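Local coordinates for protein lysozyme (Asticcacaulis excentricus, PDB 6H9D) that belongs to the phage lysozyme family as the muramidase domain of SpmX, probably a peptidoglycan hydrolase by family, and is linked to cell morphogenesis and stalk synthesis, at residues Q98-R103 / M117-S122. Numbering follows the deposited sequence.
Sequences QSDVLR and MDNWTS
Two N-H groups converge on OD1 of D100, one from each segment. Indole NE1 of W120 donates to D100 OD1 at 3.0 Å with an N-H...O angle of 168°; the oxygen lies almost in the ring plane and accepts the hydrogen bond on its syn lone pair, while carboxylate and indole planes are well inclined to each other. Backbone N of V101 reaches the same OD1 at a more bent 137°, from above the carboxylate plane. A chi1 of 40° sets the D100 carboxylate between its own N and carbonyl carbon, which folds OD1 back to the N of the next residue, V101. OD2 is modelled too close to N119 ND2 for the pair to be interpreted.

Beside the polar link, V101 CG2 packs 3.8 Å from M117 CG, the two side chains crossing at about a right angle. S99 CB lies 3.8 Å from W120 CZ2, approaching the ring obliquely. S99 is also the N-cap of helix 100-106: its OG accepts from L102 N at 3.1 Å and is hydrogen-bonded to F96 O. F87 of helix 78-91 meets W120 edge-to-face. The chemistry therefore joins the first turn of a helix to the loop leading into strand 122-125, and the straight, in-plane NE1 bond should restrict rotation of the indole.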
loop_
_atom_site.group_PDB
_atom_site.type_symbol
_atom_site.label_atom_id
_atom_site.label_comp_id
_atom_site.label_asym_id
_atom_site.label_seq_id
_atom_site.Cartn_x
_atom_site.Cartn_y
_atom_site.Cartn_z
ATOM N N GLN A 98 -6.356 0.345 13.002
ATOM C CA GLN A 98 -6.613 1.281 14.087
ATOM C C GLN A 98 -6.873 2.695 13.559
ATOM O O GLN A 98 -6.996 3.604 14.366
ATOM C CB GLN A 98 -5.412 1.345 15.039
ATOM C CG GLN A 98 -5.071 0.008 15.694
ATOM C CD GLN A 98 -6.290 -0.704 16.230
ATOM O OE1 GLN A 98 -6.566 -1.851 15.879
ATOM N NE2 GLN A 98 -7.047 -0.014 17.071
ATOM N N SER A 99 -6.939 2.876 12.226
ATOM C CA SER A 99 -6.839 4.222 11.624
ATOM C C SER A 99 -8.192 4.947 11.600
ATOM O O SER A 99 -9.260 4.336 11.477
ATOM C CB SER A 99 -6.263 4.163 10.217
ATOM O OG SER A 99 -7.152 3.483 9.335
ATOM N N ASP A 100 -8.089 6.274 11.735
ATOM C CA ASP A 100 -9.135 7.229 11.415
ATOM C C ASP A 100 -9.758 6.894 10.045
ATOM O O ASP A 100 -10.975 6.878 9.905
ATOM C CB ASP A 100 -8.581 8.662 11.436
ATOM C CG ASP A 100 -7.178 8.889 10.850
ATOM O OD1 ASP A 100 -6.549 7.949 10.284
ATOM O OD2 ASP A 100 -6.702 10.031 10.950
ATOM N N VAL A 101 -8.899 6.653 9.043
ATOM C CA VAL A 101 -9.336 6.350 7.664
ATOM C C VAL A 101 -10.348 5.211 7.658
ATOM O O VAL A 101 -11.445 5.358 7.130
ATOM C CB VAL A 101 -8.144 6.030 6.746
ATOM C CG1 VAL A 101 -8.600 5.556 5.368
ATOM C CG2 VAL A 101 -7.212 7.223 6.636
ATOM N N LEU A 102 -9.988 4.076 8.267
ATOM C CA LEU A 102 -10.862 2.904 8.282
ATOM C C LEU A 102 -12.166 3.218 9.036
ATOM O O LEU A 102 -13.235 2.779 8.620
ATOM C CB LEU A 102 -10.140 1.726 8.950
ATOM C CG LEU A 102 -10.999 0.475 9.136
ATOM C CD1 LEU A 102 -11.518 -0.020 7.805
ATOM C CD2 LEU A 102 -10.248 -0.632 9.854
ATOM N N ARG A 103 -12.070 3.942 10.146
ATOM C CA ARG A 103 -13.253 4.283 10.930
ATOM C C ARG A 103 -14.266 5.033 10.072
ATOM O O ARG A 103 -15.451 4.701 10.050
ATOM C CB ARG A 103 -12.866 5.126 12.147
ATOM C CG ARG A 103 -12.856 4.356 13.457
ATOM C CD ARG A 103 -12.368 5.225 14.605
ATOM N NE ARG A 103 -11.098 4.750 15.147
ATOM C CZ ARG A 103 -9.975 5.461 15.150
ATOM N NH1 ARG A 103 -9.961 6.684 14.639
ATOM N NH2 ARG A 103 -8.866 4.949 15.665
ATOM N N MET A 117 -6.544 10.499 5.305
ATOM C CA MET A 117 -5.307 10.005 4.734
ATOM C C MET A 117 -4.203 11.055 4.901
ATOM O O MET A 117 -3.020 10.733 4.902
ATOM C CB MET A 117 -5.497 9.619 3.262
ATOM C CG MET A 117 -6.404 8.414 3.074
ATOM S SD MET A 117 -6.587 7.940 1.307
ATOM C CE MET A 117 -7.435 6.371 1.484
ATOM N N ASP A 118 -4.587 12.325 5.026
ATOM C CA ASP A 118 -3.617 13.412 5.237
ATOM C C ASP A 118 -2.852 13.248 6.559
ATOM O O ASP A 118 -1.824 13.889 6.752
ATOM C CB ASP A 118 -4.306 14.776 5.229
ATOM C CG ASP A 118 -5.039 15.082 3.936
ATOM O OD1 ASP A 118 -4.763 14.406 2.920
ATOM O OD2 ASP A 118 -5.884 15.986 3.952
ATOM N N ASN A 119 -3.384 12.425 7.475
ATOM C CA ASN A 119 -2.760 12.183 8.782
ATOM C C ASN A 119 -1.550 11.255 8.664
ATOM O O ASN A 119 -0.880 11.000 9.649
ATOM C CB ASN A 119 -3.754 11.589 9.776
ATOM C CG ASN A 119 -4.854 12.580 10.047
ATOM O OD1 ASN A 119 -4.622 13.784 9.971
ATOM N ND2 ASN A 119 -6.053 12.091 10.278
ATOM N N TRP A 120 -1.282 10.760 7.455
ATOM C CA TRP A 120 -0.314 9.705 7.242
ATOM C C TRP A 120 0.762 10.168 6.261
ATOM O O TRP A 120 1.024 9.517 5.229
ATOM C CB TRP A 120 -1.052 8.450 6.768
ATOM C CG TRP A 120 -2.015 7.947 7.796
ATOM C CD1 TRP A 120 -3.328 8.296 7.927
ATOM C CD2 TRP A 120 -1.738 7.045 8.880
ATOM N NE1 TRP A 120 -3.881 7.680 9.012
ATOM C CE2 TRP A 120 -2.931 6.910 9.620
ATOM C CE3 TRP A 120 -0.598 6.365 9.311
ATOM C CZ2 TRP A 120 -3.034 6.079 10.733
ATOM C CZ3 TRP A 120 -0.695 5.548 10.415
ATOM C CH2 TRP A 120 -1.896 5.405 11.110
ATOM N N THR A 121 1.363 11.326 6.566
ATOM C CA THR A 121 2.317 11.944 5.673
ATOM C C THR A 121 3.563 12.413 6.435
ATOM O O THR A 121 4.262 13.266 5.955
ATOM C CB THR A 121 1.696 13.131 4.937
ATOM O OG1 THR A 121 1.238 14.022 5.958
ATOM C CG2 THR A 121 0.560 12.733 4.014
ATOM N N SER A 122 3.821 11.848 7.611
ATOM C CA SER A 122 4.939 12.310 8.415
ATOM C C SER A 122 5.634 11.144 9.125
ATOM O O SER A 122 5.034 10.114 9.397
ATOM C CB SER A 122 4.478 13.362 9.409
ATOM O OG SER A 122 3.552 12.800 10.317
#